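Uncharacterized protein BT_3980 with actin-like ATPase fold (Bacteroides thetaiotaomicron VPI-5482, PDB 3HRG) is of unknown function but has an actin-like ATPase fold, so it may be related to the ATPases of the actin and Hsp70 superfamily. Local coordinates at residues M163-R168 / Y198-V203. Residues are numbered along the deposited sequence; the frame is centred on the assembly and turned at random.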
loop_
_atom_site.group_PDB
_atom_site.type_symbol
_atom_site.label_atom_id
_atom_site.label_comp_id
_atom_site.label_asym_id
_atom_site.label_seq_id
_atom_site.Cartn_x
_atom_site.Cartn_y
_atom_site.Cartn_z
HETATM N N MSE A 163 1.605 -5.675 15.010
HETATM C CA MSE A 163 1.810 -4.414 14.328
HETATM C C MSE A 163 2.607 -4.727 13.067
HETATM O O MSE A 163 3.713 -5.295 13.163
HETATM C CB MSE A 163 2.628 -3.428 15.194
HETATM C CG MSE A 163 2.911 -2.137 14.461
HETATM SE SE MSE A 163 3.817 -0.789 15.548
HETATM C CE MSE A 163 2.457 -0.468 16.836
ATOM N N TYR A 164 2.065 -4.378 11.908
ATOM C CA TYR A 164 2.740 -4.562 10.604
ATOM C C TYR A 164 3.101 -3.171 10.121
ATOM O O TYR A 164 2.236 -2.322 10.038
ATOM C CB TYR A 164 1.861 -5.268 9.570
ATOM C CG TYR A 164 1.533 -6.674 9.965
ATOM C CD1 TYR A 164 2.373 -7.725 9.615
ATOM C CD2 TYR A 164 0.396 -6.961 10.704
ATOM C CE1 TYR A 164 2.095 -9.029 9.991
ATOM C CE2 TYR A 164 0.100 -8.293 11.085
ATOM C CZ TYR A 164 0.960 -9.300 10.744
ATOM O OH TYR A 164 0.678 -10.599 11.095
ATOM N N ALA A 165 4.386 -2.935 9.856
ATOM C CA ALA A 165 4.890 -1.655 9.400
ATOM C C ALA A 165 5.531 -1.815 8.032
ATOM O O ALA A 165 6.455 -2.640 7.872
ATOM C CB ALA A 165 5.912 -1.109 10.414
ATOM N N SER A 166 5.022 -1.059 7.056
ATOM C CA SER A 166 5.515 -1.050 5.694
ATOM C C SER A 166 6.299 0.256 5.573
ATOM O O SER A 166 5.734 1.364 5.566
ATOM C CB SER A 166 4.390 -1.093 4.697
ATOM O OG SER A 166 4.894 -1.078 3.392
ATOM N N VAL A 167 7.602 0.123 5.476
ATOM C CA VAL A 167 8.482 1.269 5.437
ATOM C C VAL A 167 8.726 1.728 3.995
ATOM O O VAL A 167 9.087 0.924 3.130
ATOM C CB VAL A 167 9.803 0.907 6.111
ATOM C CG1 VAL A 167 10.760 2.095 6.080
ATOM C CG2 VAL A 167 9.539 0.424 7.536
ATOM N N ARG A 168 8.475 3.004 3.731
ATOM C CA ARG A 168 8.729 3.612 2.434
ATOM C C ARG A 168 9.811 4.666 2.653
ATOM O O ARG A 168 10.180 4.936 3.786
ATOM C CB ARG A 168 7.448 4.170 1.793
ATOM C CG ARG A 168 6.444 3.042 1.521
ATOM C CD ARG A 168 5.155 3.476 0.838
ATOM N NE ARG A 168 4.277 4.307 1.678
ATOM C CZ ARG A 168 4.173 5.633 1.629
ATOM N NH1 ARG A 168 4.881 6.367 0.772
ATOM N NH2 ARG A 168 3.327 6.243 2.458
ATOM N N TYR A 198 10.286 6.599 16.452
ATOM C CA TYR A 198 9.391 7.472 17.187
ATOM C C TYR A 198 7.935 7.132 16.949
ATOM O O TYR A 198 7.155 6.958 17.910
ATOM C CB TYR A 198 9.691 8.904 16.812
ATOM C CG TYR A 198 8.825 9.938 17.492
ATOM C CD1 TYR A 198 9.133 10.410 18.751
ATOM C CD2 TYR A 198 7.725 10.471 16.839
ATOM C CE1 TYR A 198 8.369 11.399 19.353
ATOM C CE2 TYR A 198 6.947 11.468 17.423
ATOM C CZ TYR A 198 7.268 11.918 18.689
ATOM O OH TYR A 198 6.512 12.927 19.249
ATOM N N TYR A 199 7.555 6.983 15.682
ATOM C CA TYR A 199 6.146 6.678 15.382
ATOM C C TYR A 199 5.744 5.252 15.717
ATOM O O TYR A 199 4.633 5.026 16.164
ATOM C CB TYR A 199 5.776 7.077 13.938
ATOM C CG TYR A 199 5.772 8.575 13.741
ATOM C CD1 TYR A 199 4.779 9.379 14.327
ATOM C CD2 TYR A 199 6.737 9.202 12.964
ATOM C CE1 TYR A 199 4.796 10.758 14.185
ATOM C CE2 TYR A 199 6.745 10.552 12.783
ATOM C CZ TYR A 199 5.779 11.341 13.404
ATOM O OH TYR A 199 5.807 12.684 13.209
ATOM N N LEU A 200 6.645 4.299 15.549
ATOM C CA LEU A 200 6.371 2.899 15.863
ATOM C C LEU A 200 6.103 2.770 17.350
ATOM O O LEU A 200 5.119 2.168 17.748
ATOM C CB LEU A 200 7.531 2.009 15.460
ATOM C CG LEU A 200 7.692 1.763 13.961
ATOM C CD1 LEU A 200 9.063 1.200 13.651
ATOM C CD2 LEU A 200 6.600 0.843 13.443
ATOM N N LEU A 201 6.946 3.415 18.170
ATOM C CA LEU A 201 6.768 3.371 19.614
ATOM C C LEU A 201 5.568 4.169 20.097
ATOM O O LEU A 201 4.950 3.811 21.125
ATOM C CB LEU A 201 8.050 3.804 20.343
ATOM C CG LEU A 201 9.287 2.902 20.074
ATOM C CD1 LEU A 201 10.585 3.427 20.792
ATOM C CD2 LEU A 201 9.012 1.451 20.449
ATOM N N TYR A 202 5.267 5.269 19.412
ATOM C CA TYR A 202 4.102 6.076 19.751
ATOM C C TYR A 202 2.840 5.210 19.598
ATOM O O TYR A 202 2.003 5.157 20.489
ATOM C CB TYR A 202 3.966 7.308 18.848
ATOM C CG TYR A 202 2.764 8.113 19.213
ATOM C CD1 TYR A 202 2.838 9.065 20.192
ATOM C CD2 TYR A 202 1.534 7.888 18.603
ATOM C CE1 TYR A 202 1.743 9.768 20.576
ATOM C CE2 TYR A 202 0.408 8.599 18.995
ATOM C CZ TYR A 202 0.533 9.536 19.976
ATOM O OH TYR A 202 -0.539 10.286 20.394
ATOM N N VAL A 203 2.698 4.578 18.448
ATOM C CA VAL A 203 1.521 3.747 18.203
ATOM C C VAL A 203 1.481 2.541 19.159
ATOM O O VAL A 203 0.437 2.146 19.618
ATOM C CB VAL A 203 1.427 3.287 16.741
ATOM C CG1 VAL A 203 0.236 2.320 16.550
ATOM C CG2 VAL A 203 1.332 4.530 15.781
#
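M163 and A165 of strand 162-167 meet L200 and V203 of helix 193-206 in a contact of apolar side chains. The setting is the second of two five-stranded mixed sheets of the actin-like ATPase fold. Both sheets have the strand order 3-2-1-4-5, the pattern of the duplicated ribonuclease H-like domains of this superfamily. Strand 162-167 is the first and central strand of its sheet. Helix 193-206 follows the antiparallel hairpin 171-189 and packs across one face of the sheet. The axes of strand 163-167 and helix turn 198-203 come within 10.8 Å, nearly antiparallel, with 158° between their directions.

M163, a selenomethionine, makes the longest reach. Its chain is extended through chi1 and chi2, which carries SE across to the helix. The bend at chi3 (-65°) then turns the terminal methyl aside. The chain runs at a slant to both L200 and V203. SE lies 3.9 Å from CD2 of L200, while CE sits 3.6 Å from CG1 of V203. SE and CE also pass the backbone O of L200. One side chain thus touches two residues set three positions apart on the helix. L200 does not aim straight at the strand. Its CB leaves the helix to one side, and the CD2 branch brings it to the sheet. V203 points toward the strand from its CB and offers CG1. A165 faces the helix two residues along from M163. The A165 and L200 CA atoms are 8.0 Å apart, the nearest pair of the two segments.

All four residues are buried. L216 of the adjacent strand touches both M163 and L200, and F188 packs against V203. On the other face of the sheet, Y164 stacks on F151 of helix 144-154. CD2 of L200 is shared: besides SE of M163, it meets CB of A165 at 3.7 Å.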